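Local coordinates for SusD superfamily protein (PDB 3NQP) that probably binds glycans at the outer membrane of Bacteroides fragilis for uptake into the cell, at residues L236-V239 with L240-N244; L382-V385 with Y386-A390. All blocks are in the same frame, centred on the assembly; numbering follows the deposited sequence.

Contact 1: L236-V239 with L240-N244; sequences LESV and LNNYN. With EDO (1,2-ethanediol), chain H.
L236 O accepts the N-H of L240 at 3.1 Å, a regular helical bond in the last turn of helix 228-241, which the chain leaves at N242. E237 O takes only a weak, bent hydrogen bond from N241 N (124°), while the E237 carboxylate lies against C1 of a 1,2-ethanediol, probably from the crystallisation liquor. S238 closes the turn with both its O and its OG. Its O accepts from two backbone donors: N242 N, at 3.0 Å, lies near the carbonyl plane, whereas N241 N stands well above it. With OG opposite the backbone N (chi1 -178°), the hydroxyl reaches N242 ND2 at 2.9 Å, almost exactly in the amide plane of N242; S238 OG and Y243 OH both also bond E204 OE2 on helix 200-216. The Y243 ring comes in by its edge, with CD2 3.4 Å from S238 O. V239 turns its own side chain to E204 and C205, and a water lies 2.7 Å from V239 O and accepts from Y243 N, tying the turn back to the helix. The amide of N241 clasps the diol at both ends, ND2 giving to O1 at 2.9 Å and OD1 accepting from O2.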
loop_
_atom_site.group_PDB
_atom_site.type_symbol
_atom_site.label_atom_id
_atom_site.label_comp_id
_atom_site.label_asym_id
_atom_site.label_seq_id
_atom_site.Cartn_x
_atom_site.Cartn_y
_atom_site.Cartn_z
ATOM N N LEU A 236 6.507 -15.959 3.928
ATOM C CA LEU A 236 5.057 -15.710 4.007
ATOM C C LEU A 236 4.340 -16.830 4.761
ATOM O O LEU A 236 3.392 -16.569 5.504
ATOM C CB LEU A 236 4.468 -15.510 2.598
ATOM C CG LEU A 236 4.987 -14.227 1.936
ATOM C CD1 LEU A 236 4.932 -14.340 0.437
ATOM C CD2 LEU A 236 4.225 -12.964 2.449
ATOM N N GLU A 237 4.770 -18.083 4.555
ATOM C CA GLU A 237 4.155 -19.200 5.279
ATOM C C GLU A 237 4.485 -19.102 6.745
ATOM O O GLU A 237 3.695 -19.509 7.576
ATOM C CB GLU A 237 4.588 -20.593 4.731
ATOM C CG GLU A 237 3.976 -20.817 3.366
ATOM C CD GLU A 237 4.194 -22.159 2.757
ATOM O OE1 GLU A 237 5.224 -22.785 3.054
ATOM O OE2 GLU A 237 3.335 -22.532 1.928
ATOM N N SER A 238 5.656 -18.582 7.059
ATOM C CA SER A 238 6.018 -18.353 8.479
ATOM C C SER A 238 5.060 -17.362 9.135
ATOM O O SER A 238 4.600 -17.563 10.289
ATOM C CB SER A 238 7.452 -17.817 8.585
ATOM O OG SER A 238 7.835 -17.627 9.944
ATOM N N VAL A 239 4.765 -16.288 8.398
ATOM C CA VAL A 239 3.774 -15.329 8.849
ATOM C C VAL A 239 2.436 -16.001 9.103
ATOM O O VAL A 239 1.823 -15.744 10.148
ATOM C CB VAL A 239 3.647 -14.106 7.907
ATOM C CG1 VAL A 239 2.481 -13.186 8.370
ATOM C CG2 VAL A 239 5.003 -13.318 7.833
ATOM N N LEU A 240 1.991 -16.890 8.201
ATOM C CA LEU A 240 0.708 -17.561 8.419
ATOM C C LEU A 240 0.743 -18.471 9.634
ATOM O O LEU A 240 -0.310 -18.660 10.301
ATOM C CB LEU A 240 0.231 -18.403 7.214
ATOM C CG LEU A 240 -0.164 -17.710 5.916
ATOM C CD1 LEU A 240 -0.758 -18.763 4.964
ATOM C CD2 LEU A 240 -1.141 -16.526 6.190
ATOM N N ASN A 241 1.919 -19.058 9.931
ATOM C CA ASN A 241 1.928 -20.213 10.861
ATOM C C ASN A 241 2.358 -19.945 12.308
ATOM O O ASN A 241 1.976 -20.698 13.209
ATOM C CB ASN A 241 2.766 -21.378 10.280
ATOM C CG ASN A 241 2.147 -21.982 9.045
ATOM O OD1 ASN A 241 1.005 -21.701 8.729
ATOM N ND2 ASN A 241 2.903 -22.799 8.329
ATOM N N ASN A 242 3.135 -18.885 12.529
ATOM C CA ASN A 242 3.957 -18.739 13.720
ATOM C C ASN A 242 3.619 -17.531 14.600
ATOM O O ASN A 242 4.328 -17.254 15.544
ATOM C CB ASN A 242 5.430 -18.661 13.303
ATOM C CG ASN A 242 5.911 -19.929 12.626
ATOM O OD1 ASN A 242 5.599 -21.009 13.078
ATOM N ND2 ASN A 242 6.660 -19.798 11.509
ATOM N N TYR A 243 2.557 -16.803 14.274
ATOM C CA TYR A 243 2.271 -15.540 14.950
ATOM C C TYR A 243 0.845 -15.382 15.475
ATOM O O TYR A 243 0.443 -14.282 15.853
ATOM C CB TYR A 243 2.624 -14.352 14.008
ATOM C CG TYR A 243 4.091 -14.276 13.619
ATOM C CD1 TYR A 243 4.996 -13.581 14.380
ATOM C CD2 TYR A 243 4.552 -14.894 12.462
ATOM C CE1 TYR A 243 6.332 -13.521 14.017
ATOM C CE2 TYR A 243 5.881 -14.837 12.080
ATOM C CZ TYR A 243 6.778 -14.147 12.857
ATOM O OH TYR A 243 8.088 -14.099 12.440
ATOM N N ASN A 244 0.061 -16.452 15.461
ATOM C CA ASN A 244 -1.304 -16.399 15.946
ATOM C C ASN A 244 -2.200 -15.449 15.200
ATOM O O ASN A 244 -3.156 -14.945 15.766
ATOM C CB ASN A 244 -1.319 -15.980 17.435
ATOM C CG ASN A 244 -0.615 -16.972 18.322
ATOM O OD1 ASN A 244 0.324 -16.620 19.048
ATOM N ND2 ASN A 244 -1.027 -18.231 18.232
HETATM C C1 EDO H . 1.716 -23.694 4.899
HETATM O O1 EDO H . 1.792 -24.409 6.136
HETATM C C2 EDO H . 0.386 -22.954 4.782
HETATM O O2 EDO H . 0.251 -22.059 5.894
HETATM O O HOH W 1 0.366 -16.548 12.335
#

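Contact 2: L382-V385 with Y386-A390; sequences LPWV and YLTLA
W384 O is held by two donors of a single residue, T388, one turn further along helix 382-396, in the i to i+4 arrangement of an alpha-helix whose threonine hydroxyl bonds back to the backbone. T388 OG1 gives its hydrogen to W384 O at 2.6 Å, and T388 N reaches the same oxygen at 2.9 Å. The two come from opposite faces of the carbonyl plane, and the OG1 bond holds the threonine's chi1 at -51°: with OG1 beside its backbone N, the hydroxyl faces back up the helix. It also sits above the middle of the W384 indole, 3.3 Å from the ring plane, so a polar atom is buried between a carbonyl and an aromatic face. The indole swings there because CG lies opposite the backbone N, chi1 177°; its NE1 has a weak bond to Q451 and its ring meets that of Y380.

On another flank, Y386 N bonds L382 O at 165°, a nearly straight link, and that oxygen also lies over one face of the phenol, toward its rim. The L382 side chain slants across the far end of the ring, its CD2 3.6 Å from Y386 OH. Y386 further packs on L408 of helix 399-414, and P383 on R412 of that helix, while T388 touches L212 of helix 200-216. V385 and L389, one turn apart, lie side by side and point the same way, V385 CG1 lying 4.0 Å from L389 CD1.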
loop_
_atom_site.group_PDB
_atom_site.type_symbol
_atom_site.label_atom_id
_atom_site.label_comp_id
_atom_site.label_asym_id
_atom_site.label_seq_id
_atom_site.Cartn_x
_atom_site.Cartn_y
_atom_site.Cartn_z
ATOM N N LEU A 382 -3.453 -10.084 7.028
ATOM C CA LEU A 382 -3.359 -11.485 6.620
ATOM C C LEU A 382 -3.834 -11.781 5.178
ATOM O O LEU A 382 -3.178 -12.560 4.509
ATOM C CB LEU A 382 -4.086 -12.386 7.643
ATOM C CG LEU A 382 -3.660 -13.838 7.734
ATOM C CD1 LEU A 382 -2.141 -13.866 8.175
ATOM C CD2 LEU A 382 -4.614 -14.583 8.742
ATOM N N PRO A 383 -4.968 -11.198 4.683
ATOM C CA PRO A 383 -5.331 -11.515 3.299
ATOM C C PRO A 383 -4.276 -11.104 2.245
ATOM O O PRO A 383 -4.218 -11.705 1.149
ATOM C CB PRO A 383 -6.660 -10.740 3.065
ATOM C CG PRO A 383 -7.258 -10.599 4.449
ATOM C CD PRO A 383 -5.995 -10.383 5.333
ATOM N N TRP A 384 -3.454 -10.113 2.560
ATOM C CA TRP A 384 -2.296 -9.785 1.696
ATOM C C TRP A 384 -1.354 -10.989 1.633
ATOM O O TRP A 384 -0.811 -11.304 0.571
ATOM C CB TRP A 384 -1.588 -8.497 2.162
ATOM C CG TRP A 384 -0.351 -8.148 1.358
ATOM C CD1 TRP A 384 -0.282 -7.348 0.265
ATOM C CD2 TRP A 384 0.960 -8.583 1.618
ATOM N NE1 TRP A 384 1.001 -7.274 -0.201
ATOM C CE2 TRP A 384 1.788 -8.042 0.610
ATOM C CE3 TRP A 384 1.529 -9.422 2.593
ATOM C CZ2 TRP A 384 3.162 -8.297 0.552
ATOM C CZ3 TRP A 384 2.872 -9.640 2.561
ATOM C CH2 TRP A 384 3.678 -9.095 1.550
ATOM N N VAL A 385 -1.161 -11.668 2.758
ATOM C CA VAL A 385 -0.229 -12.797 2.819
ATOM C C VAL A 385 -0.806 -13.907 1.923
ATOM O O VAL A 385 -0.114 -14.466 1.051
ATOM C CB VAL A 385 0.104 -13.263 4.269
ATOM C CG1 VAL A 385 0.983 -14.484 4.217
ATOM C CG2 VAL A 385 0.761 -12.101 5.144
ATOM N N TYR A 386 -2.095 -14.156 2.084
ATOM C CA TYR A 386 -2.761 -15.110 1.228
ATOM C C TYR A 386 -2.675 -14.818 -0.280
ATOM O O TYR A 386 -2.402 -15.730 -1.050
ATOM C CB TYR A 386 -4.257 -15.222 1.585
ATOM C CG TYR A 386 -4.645 -15.731 2.957
ATOM C CD1 TYR A 386 -3.906 -16.694 3.630
ATOM C CD2 TYR A 386 -5.886 -15.356 3.505
ATOM C CE1 TYR A 386 -4.322 -17.177 4.875
ATOM C CE2 TYR A 386 -6.289 -15.826 4.734
ATOM C CZ TYR A 386 -5.523 -16.756 5.396
ATOM O OH TYR A 386 -5.945 -17.211 6.593
ATOM N N LEU A 387 -2.957 -13.583 -0.714
ATOM C CA LEU A 387 -2.962 -13.298 -2.160
ATOM C C LEU A 387 -1.538 -13.244 -2.730
ATOM O O LEU A 387 -1.323 -13.514 -3.909
ATOM C CB LEU A 387 -3.802 -12.051 -2.468
ATOM C CG LEU A 387 -5.314 -12.304 -2.177
ATOM C CD1 LEU A 387 -6.042 -10.997 -2.262
ATOM C CD2 LEU A 387 -5.917 -13.361 -3.113
ATOM N N THR A 388 -0.573 -12.914 -1.889
ATOM C CA THR A 388 0.828 -12.949 -2.271
ATOM C C THR A 388 1.281 -14.433 -2.470
ATOM O O THR A 388 1.980 -14.755 -3.449
ATOM C CB THR A 388 1.724 -12.131 -1.263
ATOM O OG1 THR A 388 1.195 -10.796 -1.067
ATOM C CG2 THR A 388 3.138 -12.000 -1.788
ATOM N N LEU A 389 0.862 -15.332 -1.572
ATOM C CA LEU A 389 1.112 -16.772 -1.712
ATOM C C LEU A 389 0.357 -17.343 -2.895
ATOM O O LEU A 389 0.859 -18.231 -3.566
ATOM C CB LEU A 389 0.726 -17.507 -0.427
ATOM C CG LEU A 389 1.751 -17.405 0.705
ATOM C CD1 LEU A 389 1.194 -17.850 2.048
ATOM C CD2 LEU A 389 2.992 -18.171 0.360
ATOM N N ALA A 390 -0.837 -16.810 -3.190
ATOM C CA ALA A 390 -1.540 -17.203 -4.414
ATOM C C ALA A 390 -0.705 -16.889 -5.681
ATOM O O ALA A 390 -0.642 -17.694 -6.634
ATOM C CB ALA A 390 -2.912 -16.546 -4.494
#

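Contact 1 closes helix 228-241 and contact 2 opens helix 382-396, so the end of one helix lies beside the start of another far along the chain. Their centres are 11 Å apart, on the same side of the chain's centre, and they touch directly: L240 CD2 fits among L382 CD1, Y386 CE1 and V385 CG1, each at 3.5 Å. Helix 200-216 borders both, meeting V239 and Y243 of contact 1 and W384, V385 and T388 of contact 2. Such side-by-side helices are consistent with the TPR-like helical scaffold of SusD proteins, here joining parts of the chain some 140 residues apart.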